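Local coordinates for protein peptidylprolyl Isomerase (Naegleria fowleri, PDB 6B4P) that probably catalyses the cis-trans isomerisation of peptide bonds preceding proline, as other FKBP-type peptidylprolyl isomerases do, at residues A[23-28]-A[91-96]; A[84-89]-A[119-124]; A[48-53]-A[113-118]; A[17-22]-A[98-103]; A[42-47]-A[66-71]. All blocks are in the same frame, centred on the assembly; numbering follows the deposited sequence.

Contact 1: A[23-28]-A[91-96]; sequences KKKIIT and KSYFEI
Lys91 O accepts two backbone N-H groups at once, from Ile27 N at 2.8 Å and from Thr28 N at 3.0 Å. This double grip marks a classic beta bulge just beyond strand 23-26, where it pairs antiparallel with strand 91-96 in the curved FKBP sheet. The bond from Thr28 is the straighter, 168° at the hydrogen against 144° for Ile27. Farther along, the register is regular: Lys25 and Tyr93 exchange bonds in both directions, with Tyr93 N 2.8 Å from Lys25 O.

The two sheet faces differ sharply. On one, Lys24 runs beside Phe94, its CB 3.6 Å above the Phe94 ring plane and displaced toward the rim, while CD travels on past CE1 and CZ. The extended chain then carries NZ beyond the ring to a salt bridge with Glu90, which also accepts from Ser92 OG. On the other face Lys23 and Glu95 lie alongside each other, pointing the same way. Their direct ion pair is long, 3.9 Å from Lys23 NZ to Glu95 OE2, and a water completes the link, accepting from Lys23 NZ at 2.8 Å and donating to Glu95 OE1 at 2.6 Å.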
# COMPACT_ATOMS: atom_id res chain seq x y z
N LYS A 23 -5.05 -7.72 2.75
CA LYS A 23 -6.15 -7.83 1.80
C LYS A 23 -6.47 -6.46 1.23
O LYS A 23 -6.10 -5.43 1.80
CB LYS A 23 -7.37 -8.43 2.48
CG LYS A 23 -7.81 -7.64 3.71
CD LYS A 23 -8.94 -8.31 4.46
CE LYS A 23 -9.37 -7.40 5.58
NZ LYS A 23 -10.69 -7.81 6.14
N LYS A 24 -7.17 -6.44 0.09
CA LYS A 24 -7.51 -5.19 -0.56
C LYS A 24 -8.91 -5.23 -1.15
O LYS A 24 -9.48 -6.30 -1.41
CB LYS A 24 -6.51 -4.83 -1.67
CG LYS A 24 -6.71 -5.65 -2.94
CD LYS A 24 -5.66 -5.31 -4.02
CE LYS A 24 -5.92 -6.13 -5.27
NZ LYS A 24 -4.93 -5.85 -6.37
N LYS A 25 -9.47 -4.04 -1.35
CA LYS A 25 -10.67 -3.81 -2.15
C LYS A 25 -10.27 -2.92 -3.32
O LYS A 25 -9.59 -1.91 -3.12
CB LYS A 25 -11.77 -3.14 -1.34
CG LYS A 25 -12.37 -4.02 -0.24
CD LYS A 25 -13.05 -3.19 0.84
CE LYS A 25 -14.06 -2.21 0.28
NZ LYS A 25 -14.65 -1.38 1.37
N ILE A 26 -10.67 -3.29 -4.54
CA ILE A 26 -10.35 -2.48 -5.70
C ILE A 26 -11.36 -1.34 -5.78
O ILE A 26 -12.57 -1.57 -5.76
CB ILE A 26 -10.33 -3.32 -6.99
CG1 ILE A 26 -9.23 -4.37 -6.90
CG2 ILE A 26 -10.12 -2.43 -8.21
CD1 ILE A 26 -9.16 -5.32 -8.08
N ILE A 27 -10.85 -0.11 -5.80
CA ILE A 27 -11.70 1.07 -5.93
C ILE A 27 -11.90 1.42 -7.39
O ILE A 27 -13.03 1.60 -7.86
CB ILE A 27 -11.07 2.25 -5.16
CG1 ILE A 27 -10.89 1.90 -3.69
CG2 ILE A 27 -11.89 3.52 -5.35
CD1 ILE A 27 -10.15 2.96 -2.91
N THR A 28 -10.80 1.52 -8.14
CA THR A 28 -10.82 1.84 -9.56
C THR A 28 -9.97 0.81 -10.27
O THR A 28 -8.78 0.65 -9.94
CB THR A 28 -10.27 3.24 -9.82
OG1 THR A 28 -10.99 4.19 -9.03
CG2 THR A 28 -10.40 3.59 -11.30
N LYS A 91 -6.46 1.76 -8.40
CA LYS A 91 -6.56 2.35 -7.07
C LYS A 91 -7.25 1.34 -6.18
O LYS A 91 -8.35 0.88 -6.50
CB LYS A 91 -7.33 3.68 -7.09
CG LYS A 91 -7.34 4.38 -5.73
CD LYS A 91 -7.93 5.78 -5.83
CE LYS A 91 -8.04 6.44 -4.46
NZ LYS A 91 -8.71 7.77 -4.54
N SER A 92 -6.60 0.97 -5.08
CA SER A 92 -7.13 -0.05 -4.19
C SER A 92 -6.96 0.38 -2.74
O SER A 92 -6.17 1.27 -2.41
CB SER A 92 -6.46 -1.40 -4.42
OG SER A 92 -6.96 -1.94 -5.64
N TYR A 93 -7.76 -0.25 -1.89
CA TYR A 93 -7.80 0.03 -0.46
C TYR A 93 -7.30 -1.20 0.28
O TYR A 93 -7.85 -2.29 0.09
CB TYR A 93 -9.23 0.37 -0.05
CG TYR A 93 -9.43 0.78 1.39
CD1 TYR A 93 -8.78 1.89 1.92
CD2 TYR A 93 -10.32 0.09 2.20
CE1 TYR A 93 -9.00 2.28 3.23
CE2 TYR A 93 -10.54 0.47 3.50
CZ TYR A 93 -9.88 1.56 4.01
OH TYR A 93 -10.12 1.95 5.31
N PHE A 94 -6.26 -1.03 1.09
CA PHE A 94 -5.57 -2.14 1.73
C PHE A 94 -5.74 -2.09 3.24
O PHE A 94 -5.59 -1.04 3.86
CB PHE A 94 -4.07 -2.11 1.42
CG PHE A 94 -3.74 -2.36 -0.02
CD1 PHE A 94 -3.32 -3.61 -0.44
CD2 PHE A 94 -3.81 -1.33 -0.95
CE1 PHE A 94 -2.98 -3.84 -1.78
CE2 PHE A 94 -3.46 -1.56 -2.29
CZ PHE A 94 -3.06 -2.81 -2.70
N GLU A 95 -6.02 -3.25 3.83
CA GLU A 95 -5.86 -3.45 5.26
C GLU A 95 -4.54 -4.17 5.50
O GLU A 95 -4.34 -5.28 4.99
CB GLU A 95 -7.02 -4.27 5.83
CG GLU A 95 -6.92 -4.43 7.33
CD GLU A 95 -8.22 -4.89 7.96
OE1 GLU A 95 -9.26 -4.21 7.78
OE2 GLU A 95 -8.21 -5.97 8.59
N ILE A 96 -3.66 -3.55 6.27
CA ILE A 96 -2.30 -4.04 6.44
C ILE A 96 -2.06 -4.29 7.93
O ILE A 96 -1.76 -3.36 8.68
CB ILE A 96 -1.27 -3.05 5.87
CG1 ILE A 96 -1.59 -2.78 4.40
CG2 ILE A 96 0.14 -3.62 5.99
CD1 ILE A 96 -0.47 -2.04 3.64
O HOH W 1 -11.54 -5.49 7.51

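Contact 2: A[84-89]-A[119-124]; sequences KSMKKG and FEIELL
Met86 packs from the loop after helix 77-84 onto residues 119-124 of strand 117-126, one of the strands of the curved FKBP sheet. The inner half of the contact is close-packed. The Met86 chain runs straight as far as SD and then bends (chi3 72°), which lays CE over the strand backbone, 3.2 Å from Ile121 O and 3.6 Å from Leu123 N. CE also meets Leu123 CB, whereas SD faces Ile121 CG2 at 4.1 Å, the two side chains meeting nearly at right angles. Leu123 answers from the strand: its CG stands opposite the backbone N (chi1 178°), and its CD2 reaches the loop backbone, 3.7 Å from Lys87 O. Val42 and Val83 pack on Leu123, so a strand and the helix join in enclosing it.

Toward solvent the character changes. One direct bond ties the backbones, Gly89 N to Leu123 O at 2.7 Å; it is short but bent, 133° at the hydrogen. Lys87 and Lys88 turn outward, Lys87 NZ to a salt bridge with Asp33 and Lys88 to a cation-pi contact with Trp126. Beyond Gly89 two waters take over between loop and strand, both lying between Gly89 O and the Glu122 carboxylate, though neither water can donate to every acceptor around it at once. The nearer to the glycine sits 2.9 Å from Gly89 O and 2.8 Å from Glu122 OE2.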
# COMPACT_ATOMS: atom_id res chain seq x y z
N LYS A 84 2.64 -5.27 -5.77
CA LYS A 84 2.85 -6.33 -6.75
C LYS A 84 1.53 -6.87 -7.29
O LYS A 84 1.45 -7.28 -8.46
CB LYS A 84 3.68 -7.45 -6.13
N SER A 85 0.47 -6.87 -6.47
CA SER A 85 -0.84 -7.38 -6.86
C SER A 85 -1.62 -6.42 -7.74
O SER A 85 -2.67 -6.80 -8.27
CB SER A 85 -1.69 -7.71 -5.63
OG SER A 85 -2.32 -6.55 -5.09
N MET A 86 -1.14 -5.19 -7.91
CA MET A 86 -1.91 -4.15 -8.57
C MET A 86 -1.62 -4.08 -10.06
O MET A 86 -0.51 -4.35 -10.51
CB MET A 86 -1.62 -2.79 -7.93
CG MET A 86 -2.09 -2.70 -6.48
SD MET A 86 -1.67 -1.13 -5.74
CE MET A 86 -2.83 -0.02 -6.55
N LYS A 87 -2.65 -3.72 -10.82
CA LYS A 87 -2.49 -3.41 -12.23
C LYS A 87 -2.15 -1.93 -12.41
O LYS A 87 -2.41 -1.09 -11.54
CB LYS A 87 -3.77 -3.75 -12.99
CG LYS A 87 -4.13 -5.23 -12.95
CD LYS A 87 -5.47 -5.48 -13.60
CE LYS A 87 -5.89 -6.95 -13.51
NZ LYS A 87 -7.18 -7.18 -14.22
N LYS A 88 -1.55 -1.62 -13.56
CA LYS A 88 -1.22 -0.24 -13.87
C LYS A 88 -2.47 0.63 -13.76
O LYS A 88 -3.52 0.31 -14.32
CB LYS A 88 -0.64 -0.15 -15.28
CG LYS A 88 -0.08 1.22 -15.63
CD LYS A 88 0.59 1.22 -17.01
CE LYS A 88 1.81 0.31 -16.99
NZ LYS A 88 2.57 0.38 -18.28
N GLY A 89 -2.35 1.73 -13.01
CA GLY A 89 -3.48 2.64 -12.83
C GLY A 89 -4.49 2.23 -11.77
O GLY A 89 -5.40 3.03 -11.46
N PHE A 119 -4.48 1.69 3.87
CA PHE A 119 -3.92 2.53 2.82
C PHE A 119 -4.82 2.51 1.60
O PHE A 119 -5.19 1.43 1.12
CB PHE A 119 -2.52 2.08 2.37
CG PHE A 119 -1.42 2.43 3.33
CD1 PHE A 119 -0.80 3.67 3.29
CD2 PHE A 119 -0.97 1.50 4.25
CE1 PHE A 119 0.24 3.99 4.16
CE2 PHE A 119 0.06 1.82 5.13
CZ PHE A 119 0.66 3.05 5.07
N GLU A 120 -5.13 3.69 1.07
CA GLU A 120 -5.53 3.83 -0.32
C GLU A 120 -4.25 4.01 -1.12
O GLU A 120 -3.45 4.88 -0.78
CB GLU A 120 -6.44 5.04 -0.55
CG GLU A 120 -7.82 4.95 0.07
CD GLU A 120 -8.81 5.86 -0.62
OE1 GLU A 120 -8.38 6.81 -1.32
OE2 GLU A 120 -10.03 5.64 -0.47
N ILE A 121 -4.03 3.17 -2.14
CA ILE A 121 -2.84 3.26 -2.99
C ILE A 121 -3.28 3.28 -4.44
O ILE A 121 -4.09 2.46 -4.87
CB ILE A 121 -1.88 2.07 -2.76
CG1 ILE A 121 -1.50 1.95 -1.28
CG2 ILE A 121 -0.65 2.23 -3.64
CD1 ILE A 121 -0.57 0.78 -1.01
N GLU A 122 -2.76 4.25 -5.19
CA GLU A 122 -2.95 4.31 -6.64
C GLU A 122 -1.60 4.05 -7.28
O GLU A 122 -0.63 4.76 -7.00
CB GLU A 122 -3.50 5.67 -7.09
CG GLU A 122 -3.71 5.74 -8.59
CD GLU A 122 -4.28 7.07 -9.04
OE1 GLU A 122 -4.35 8.00 -8.21
OE2 GLU A 122 -4.65 7.19 -10.23
N LEU A 123 -1.53 3.01 -8.11
CA LEU A 123 -0.31 2.67 -8.83
C LEU A 123 -0.30 3.47 -10.13
O LEU A 123 -0.98 3.13 -11.09
CB LEU A 123 -0.25 1.17 -9.10
CG LEU A 123 0.96 0.71 -9.91
CD1 LEU A 123 2.26 1.23 -9.28
CD2 LEU A 123 0.97 -0.79 -10.03
N LEU A 124 0.50 4.54 -10.16
CA LEU A 124 0.43 5.49 -11.26
C LEU A 124 1.14 4.99 -12.50
O LEU A 124 0.64 5.12 -13.62
CB LEU A 124 1.02 6.83 -10.85
CG LEU A 124 0.33 7.46 -9.64
CD1 LEU A 124 1.18 8.59 -9.10
CD2 LEU A 124 -1.04 7.98 -10.07
O HOH W 2 -4.30 5.76 -12.52
O HOH W 3 -6.80 5.37 -10.56

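Contact 3: A[48-53]-A[113-118]; sequences GTLTSG and ANSTLM
Two successive bends in Met118, chi2 -60° and chi3 -61°, fold its thioether back on itself and bring SD to 4.0 Å from Thr51 CG2. Thr49 meets the base of the same side chain: its chi1 of 60° turns OG1 in over the backbone, 3.3 Å from Met118 CB. Thr49 and Met118 are an antiparallel hydrogen-bonded pair where strands 41-50 and 117-126 of the FKBP sheet meet, with Thr49 N to Met118 O and Met118 N to Thr49 O both 2.8 Å long.

Past this pair the chains part. Leu50 to Gly53 form a type I turn, Gly53 N bonding to Leu50 O, while 113-118 heads off in another direction. A water bridges the chains here, accepting from Thr51 N at 3.1 Å and donating to Thr116 O at 2.7 Å. Methyl groups meet as well: Thr51 CG2 touches Thr116 CG2 at 3.6 Å, and Leu50 CD2 meets Leu117 CD2 at 4.0 Å, near Phe56. Tyr93 and Glu95 of strand 91-96 also lie against Met118.

The chemistry thus passes from direct backbone bonding to a water and a few methyl contacts, suggesting that the strand pair is fixed firmly at Thr49 and Met118 and that the turn beyond is probably held more lightly.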
# COMPACT_ATOMS: atom_id res chain seq x y z
N GLY A 48 -2.67 7.08 4.10
CA GLY A 48 -2.60 6.14 5.21
C GLY A 48 -3.46 6.61 6.37
O GLY A 48 -3.39 7.78 6.77
N THR A 49 -4.24 5.68 6.92
CA THR A 49 -5.08 5.93 8.09
C THR A 49 -4.92 4.80 9.09
O THR A 49 -4.58 3.67 8.73
CB THR A 49 -6.56 6.05 7.71
OG1 THR A 49 -7.00 4.84 7.09
CG2 THR A 49 -6.77 7.18 6.73
N LEU A 50 -5.17 5.10 10.36
CA LEU A 50 -5.30 4.06 11.36
C LEU A 50 -6.67 3.40 11.23
O LEU A 50 -7.52 3.85 10.46
CB LEU A 50 -5.08 4.64 12.76
CG LEU A 50 -3.77 5.41 12.95
CD1 LEU A 50 -3.67 5.94 14.39
CD2 LEU A 50 -2.55 4.55 12.60
N THR A 51 -6.90 2.31 11.98
CA THR A 51 -8.19 1.63 11.86
C THR A 51 -9.33 2.43 12.48
O THR A 51 -10.50 2.03 12.36
CB THR A 51 -8.14 0.24 12.50
OG1 THR A 51 -7.54 0.34 13.79
CG2 THR A 51 -7.29 -0.67 11.64
N SER A 52 -9.03 3.55 13.13
CA SER A 52 -10.03 4.52 13.52
C SER A 52 -10.51 5.37 12.36
O SER A 52 -11.50 6.10 12.51
CB SER A 52 -9.46 5.44 14.60
OG SER A 52 -8.30 6.08 14.10
N GLY A 53 -9.82 5.32 11.22
CA GLY A 53 -10.04 6.25 10.14
C GLY A 53 -9.22 7.52 10.23
O GLY A 53 -9.30 8.35 9.32
N ALA A 113 2.62 2.39 18.34
CA ALA A 113 3.12 1.02 18.39
C ALA A 113 2.01 0.02 18.09
O ALA A 113 0.87 0.17 18.53
CB ALA A 113 3.73 0.74 19.76
N ASN A 114 2.36 -1.00 17.30
CA ASN A 114 1.50 -2.16 17.04
C ASN A 114 0.21 -1.77 16.29
O ASN A 114 -0.90 -2.16 16.67
CB ASN A 114 1.18 -2.90 18.34
CG ASN A 114 0.60 -4.26 18.10
OD1 ASN A 114 0.76 -4.83 17.02
ND2 ASN A 114 -0.11 -4.79 19.09
N SER A 115 0.37 -1.05 15.19
CA SER A 115 -0.76 -0.51 14.44
C SER A 115 -1.07 -1.31 13.17
O SER A 115 -0.20 -1.47 12.31
CB SER A 115 -0.49 0.93 14.02
OG SER A 115 -0.54 1.81 15.11
N THR A 116 -2.33 -1.74 13.04
CA THR A 116 -2.88 -2.04 11.72
C THR A 116 -2.97 -0.75 10.92
O THR A 116 -3.40 0.28 11.44
CB THR A 116 -4.27 -2.68 11.86
OG1 THR A 116 -4.17 -3.89 12.62
CG2 THR A 116 -4.87 -3.00 10.49
N LEU A 117 -2.54 -0.78 9.66
CA LEU A 117 -2.55 0.41 8.83
C LEU A 117 -3.49 0.20 7.66
O LEU A 117 -3.47 -0.86 7.03
CB LEU A 117 -1.15 0.75 8.29
CG LEU A 117 -0.06 0.88 9.34
CD1 LEU A 117 1.26 1.19 8.66
CD2 LEU A 117 -0.40 1.96 10.36
N MET A 118 -4.30 1.22 7.36
CA MET A 118 -5.15 1.21 6.17
C MET A 118 -4.54 2.14 5.13
O MET A 118 -4.15 3.27 5.45
CB MET A 118 -6.56 1.67 6.51
CG MET A 118 -7.17 1.00 7.73
SD MET A 118 -7.30 -0.80 7.60
CE MET A 118 -8.39 -0.99 6.20
O HOH W 4 -6.60 5.15 4.06
O HOH W 5 -4.49 1.25 13.66

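Contact 4: A[17-22]-A[98-103]; sequences SQDQRL and SDYAYG
Arg21 and Asp99 supply the charged part of this contact. The guanidinium takes the carboxylate end-on, NH2 to Asp99 OD2 at 2.9 Å and NH1 to Asp99 OD1 at 3.0 Å, with the two flat groups turned 37° apart. The first bond is the better aligned, using the syn lone pair of OD2 in the guanidinium plane; the second tilts out of both planes. Arg21 was modelled in two conformers, so this grip may be partial. A weak, salt-bridging bond within the 17-22 loop, 3.4 Å from Arg21 NH2 to Asp19 OD2, extends the network, and the cation would offset two carboxylates lying near each other.

Hydrogen bonds to the Asp19 carboxylate shape that loop. Asp19 OD1 accepts from Arg21 N at 2.9 Å, an Asx turn, and from Ser17 OG at 2.7 Å, the donors arriving from opposite faces of the carboxylate. Tyr100 OH lies 2.9 Å from Asp19 OD2 and 3.0 Å from Asp19 OD1, with OD2 at the edge of the Tyr100 ring and the ring and carboxylate planes 74° apart. A water shared with Asp19 N also meets this hydroxyl.

Apolar packing comes from Leu22, whose CB sits 4.0 Å above the centre of the Tyr100 ring, a CH-pi contact; CD2 continues toward the ring's CD1.

In the fold, the loop between strands 14-15 and 23-26 thereby meets the 3-10 turn that follows strand 91-96. Leu22 and Tyr100 both rest on Leu81 of helix 77-84, and Leu22 also reaches Ile96 on its strand.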
# COMPACT_ATOMS: atom_id res chain seq x y z
N SER A 17 -2.08 -12.00 0.99
CA SER A 17 -1.15 -12.90 1.67
C SER A 17 -1.78 -14.27 1.86
O SER A 17 -3.00 -14.44 1.82
CB SER A 17 -0.74 -12.33 3.01
OG SER A 17 -1.88 -12.15 3.85
N GLN A 18 -0.91 -15.26 2.11
CA GLN A 18 -1.37 -16.63 2.27
C GLN A 18 -2.33 -16.77 3.44
O GLN A 18 -3.33 -17.50 3.36
CB GLN A 18 -0.18 -17.57 2.43
N ASP A 19 -2.06 -16.08 4.55
CA ASP A 19 -2.95 -16.14 5.70
C ASP A 19 -4.20 -15.29 5.52
O ASP A 19 -5.03 -15.24 6.43
CB ASP A 19 -2.21 -15.74 6.98
CG ASP A 19 -1.70 -14.30 6.96
OD1 ASP A 19 -2.17 -13.47 6.14
OD2 ASP A 19 -0.80 -13.98 7.77
N GLN A 20 -4.34 -14.61 4.38
CA GLN A 20 -5.49 -13.81 3.98
C GLN A 20 -5.68 -12.55 4.82
O GLN A 20 -6.67 -11.83 4.63
CB GLN A 20 -6.79 -14.63 4.00
CG GLN A 20 -6.74 -15.88 3.13
CD GLN A 20 -8.11 -16.48 2.93
OE1 GLN A 20 -8.51 -16.78 1.81
NE2 GLN A 20 -8.84 -16.67 4.03
N ARG A 21 -4.74 -12.24 5.71
CA ARG A 21 -4.92 -11.09 6.59
C ARG A 21 -4.49 -9.78 5.94
O ARG A 21 -5.00 -8.72 6.31
CB ARG A 21 -4.16 -11.32 7.90
CG ARG A 21 -4.80 -12.42 8.74
CD ARG A 21 -3.95 -12.83 9.93
NE ARG A 21 -3.62 -11.70 10.80
CZ ARG A 21 -2.40 -11.20 10.94
NH1 ARG A 21 -2.20 -10.16 11.75
NH2 ARG A 21 -1.38 -11.73 10.28
N LEU A 22 -3.57 -9.83 4.98
CA LEU A 22 -3.28 -8.69 4.12
C LEU A 22 -4.25 -8.76 2.95
O LEU A 22 -4.30 -9.78 2.24
CB LEU A 22 -1.83 -8.73 3.61
CG LEU A 22 -1.40 -7.68 2.58
CD1 LEU A 22 -1.31 -6.32 3.24
CD2 LEU A 22 -0.07 -8.07 1.94
N SER A 98 -0.24 -5.25 11.47
CA SER A 98 1.03 -4.75 11.97
C SER A 98 2.19 -5.66 11.58
O SER A 98 3.29 -5.17 11.31
CB SER A 98 0.97 -4.58 13.50
OG SER A 98 0.78 -5.82 14.15
N ASP A 99 1.96 -6.97 11.49
CA ASP A 99 3.05 -7.84 11.09
C ASP A 99 3.36 -7.74 9.59
O ASP A 99 4.32 -8.39 9.14
CB ASP A 99 2.78 -9.30 11.49
CG ASP A 99 1.45 -9.83 10.99
OD1 ASP A 99 0.48 -9.07 10.89
OD2 ASP A 99 1.38 -11.05 10.72
N TYR A 100 2.59 -6.96 8.83
CA TYR A 100 2.93 -6.60 7.46
C TYR A 100 3.34 -5.14 7.37
O TYR A 100 3.53 -4.63 6.26
CB TYR A 100 1.76 -6.89 6.51
CG TYR A 100 1.46 -8.36 6.32
CD1 TYR A 100 1.96 -9.07 5.24
CD2 TYR A 100 0.67 -9.05 7.25
CE1 TYR A 100 1.69 -10.42 5.08
CE2 TYR A 100 0.39 -10.38 7.09
CZ TYR A 100 0.91 -11.07 6.01
OH TYR A 100 0.62 -12.40 5.86
N ALA A 101 3.45 -4.45 8.51
CA ALA A 101 3.79 -3.04 8.51
C ALA A 101 4.97 -2.82 9.45
O ALA A 101 6.06 -3.34 9.20
CB ALA A 101 2.58 -2.19 8.91
N TYR A 102 4.78 -2.07 10.54
CA TYR A 102 5.89 -1.75 11.43
C TYR A 102 5.91 -2.61 12.69
O TYR A 102 6.74 -2.37 13.57
CB TYR A 102 5.87 -0.26 11.79
CG TYR A 102 6.05 0.61 10.56
CD1 TYR A 102 4.96 1.26 9.98
CD2 TYR A 102 7.29 0.74 9.96
CE1 TYR A 102 5.12 2.05 8.85
CE2 TYR A 102 7.46 1.53 8.83
CZ TYR A 102 6.37 2.17 8.27
OH TYR A 102 6.52 2.94 7.15
N GLY A 103 5.06 -3.63 12.77
CA GLY A 103 5.17 -4.56 13.88
C GLY A 103 4.92 -3.88 15.20
O GLY A 103 4.01 -3.06 15.34
O HOH W 6 0.59 -15.17 5.08

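Contact 5: A[42-47]-A[66-71]; sequences VSVHYT and FVFTLG
Val42 CG2 lies over one face of the Phe68 ring, 3.5 Å above its plane and shifted toward the rim, a CH-pi contact at the apolar centre of the antiparallel pair of strands 41-50 and 66-69 in the FKBP sheet. With chi1 at -62°, Val42 points CG2 at the ring and sends CG1 toward Leu70, 4.2 Å from Leu70 CB. Val44 continues the row: its CG2 stands at the edge of the Phe68 ring, near its plane and 4.4 Å from CE2, and also at the edge of Phe66. Tyr46 presents a ring edge in turn, CE2 being 3.8 Å from Phe66 CB. Trp79 meets Tyr46 edge-to-face, and Tyr46, Phe66 and Trp79 are consistent with the hydrophobic pocket that binds proline in FKBP relatives. Helix 77-84 covers Phe68 and Leu70 through Val83.

Outward from this core the backbones pair. Val44 N reaches Phe66 O at 2.9 Å and Phe66 N returns a bond to Val44 O at 2.8 Å; the Val42 and Phe68 pair is slacker in one direction, Phe68 N to Val42 O measuring 3.2 Å. The Tyr46 hydroxyl turns to partners elsewhere, hydrogen-bonding to Asp57 and Arg62. On the opposite face of the sheet Ser43 and Val67 form the non-hydrogen-bonded pair between these two, and Ser43 OG lies against Val67 CG2 at 3.4 Å.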
# COMPACT_ATOMS: atom_id res chain seq x y z
N VAL A 42 8.38 1.93 -9.00
CA VAL A 42 6.95 2.23 -9.08
C VAL A 42 6.70 3.61 -8.49
O VAL A 42 7.37 4.04 -7.54
CB VAL A 42 6.10 1.17 -8.37
CG1 VAL A 42 6.27 -0.20 -9.01
CG2 VAL A 42 6.41 1.11 -6.88
N SER A 43 5.72 4.30 -9.04
CA SER A 43 5.25 5.58 -8.53
C SER A 43 3.83 5.39 -8.02
O SER A 43 2.97 4.92 -8.77
CB SER A 43 5.29 6.66 -9.60
OG SER A 43 6.61 6.99 -9.98
N VAL A 44 3.59 5.76 -6.75
CA VAL A 44 2.28 5.59 -6.15
C VAL A 44 1.85 6.88 -5.47
O VAL A 44 2.67 7.66 -4.98
CB VAL A 44 2.24 4.43 -5.12
CG1 VAL A 44 2.60 3.08 -5.77
CG2 VAL A 44 3.14 4.72 -3.92
N HIS A 45 0.53 7.10 -5.46
CA HIS A 45 -0.08 8.05 -4.55
C HIS A 45 -0.80 7.25 -3.48
O HIS A 45 -1.42 6.23 -3.78
CB HIS A 45 -1.05 8.98 -5.28
CG HIS A 45 -0.44 10.29 -5.65
ND1 HIS A 45 0.30 11.05 -4.76
CD2 HIS A 45 -0.45 10.99 -6.82
CE1 HIS A 45 0.71 12.15 -5.36
NE2 HIS A 45 0.27 12.14 -6.61
N TYR A 46 -0.71 7.71 -2.23
CA TYR A 46 -1.30 6.93 -1.16
C TYR A 46 -1.87 7.84 -0.09
O TYR A 46 -1.45 8.99 0.08
CB TYR A 46 -0.29 5.97 -0.52
CG TYR A 46 0.78 6.72 0.23
CD1 TYR A 46 0.66 6.97 1.60
CD2 TYR A 46 1.90 7.21 -0.43
CE1 TYR A 46 1.63 7.68 2.28
CE2 TYR A 46 2.88 7.93 0.24
CZ TYR A 46 2.74 8.15 1.60
OH TYR A 46 3.69 8.87 2.27
N THR A 47 -2.82 7.29 0.67
CA THR A 47 -3.31 7.90 1.91
C THR A 47 -3.34 6.82 2.98
O THR A 47 -3.94 5.76 2.78
CB THR A 47 -4.71 8.50 1.71
OG1 THR A 47 -4.66 9.52 0.70
CG2 THR A 47 -5.21 9.12 3.01
N PHE A 66 5.05 8.98 -4.37
CA PHE A 66 6.15 8.30 -3.71
C PHE A 66 6.70 7.21 -4.62
O PHE A 66 5.94 6.47 -5.25
CB PHE A 66 5.69 7.70 -2.38
CG PHE A 66 6.76 6.96 -1.66
CD1 PHE A 66 7.75 7.63 -0.97
CD2 PHE A 66 6.81 5.58 -1.71
CE1 PHE A 66 8.76 6.95 -0.33
CE2 PHE A 66 7.82 4.88 -1.07
CZ PHE A 66 8.80 5.57 -0.38
N VAL A 67 8.03 7.13 -4.71
CA VAL A 67 8.70 6.20 -5.61
C VAL A 67 9.51 5.22 -4.78
O VAL A 67 10.23 5.62 -3.86
CB VAL A 67 9.60 6.95 -6.61
CG1 VAL A 67 10.39 5.96 -7.47
CG2 VAL A 67 8.77 7.86 -7.48
N PHE A 68 9.40 3.94 -5.11
CA PHE A 68 10.26 2.95 -4.48
C PHE A 68 10.49 1.82 -5.47
O PHE A 68 9.79 1.69 -6.48
CB PHE A 68 9.68 2.45 -3.15
CG PHE A 68 8.42 1.61 -3.29
CD1 PHE A 68 8.51 0.22 -3.28
CD2 PHE A 68 7.17 2.21 -3.35
CE1 PHE A 68 7.35 -0.56 -3.36
CE2 PHE A 68 6.01 1.44 -3.44
CZ PHE A 68 6.10 0.05 -3.44
N THR A 69 11.50 1.00 -5.17
CA THR A 69 11.84 -0.14 -6.02
C THR A 69 11.12 -1.37 -5.50
O THR A 69 11.34 -1.78 -4.35
CB THR A 69 13.35 -0.36 -6.07
OG1 THR A 69 13.99 0.81 -6.59
CG2 THR A 69 13.67 -1.54 -6.98
N LEU A 70 10.28 -1.96 -6.34
CA LEU A 70 9.39 -3.02 -5.89
C LEU A 70 10.17 -4.29 -5.59
O LEU A 70 11.02 -4.71 -6.38
CB LEU A 70 8.34 -3.27 -6.96
CG LEU A 70 7.25 -4.28 -6.66
CD1 LEU A 70 6.44 -3.76 -5.48
CD2 LEU A 70 6.40 -4.41 -7.88
N GLY A 71 9.87 -4.91 -4.45
CA GLY A 71 10.47 -6.18 -4.09
C GLY A 71 11.83 -6.09 -3.43
O GLY A 71 12.44 -7.14 -3.15

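How the contacts relate
Strand 117-126 is the common thread: contacts 2 and 3 both use it, its neighbour 91-96 belongs to contact 1, and strand 41-50, on its other flank, carries contacts 3 and 5. Contacts 1 and 2 have centres about 8 Å apart and join through Phe94 N to Phe119 O, 2.7 Å; contacts 2 and 5, about 9 Å apart, join through Glu122 N to His45 O, 2.8 Å. Contacts 3 and 5 share a strand yet their centres lie about 19 Å apart. Contact 4 meets contact 3 where Leu117 packs on Tyr102. By comparison with FKBP relatives, Tyr46, Phe66, Tyr102 and Phe119, residues on segments of contacts 2, 4 and 5, probably line the proline-binding pocket.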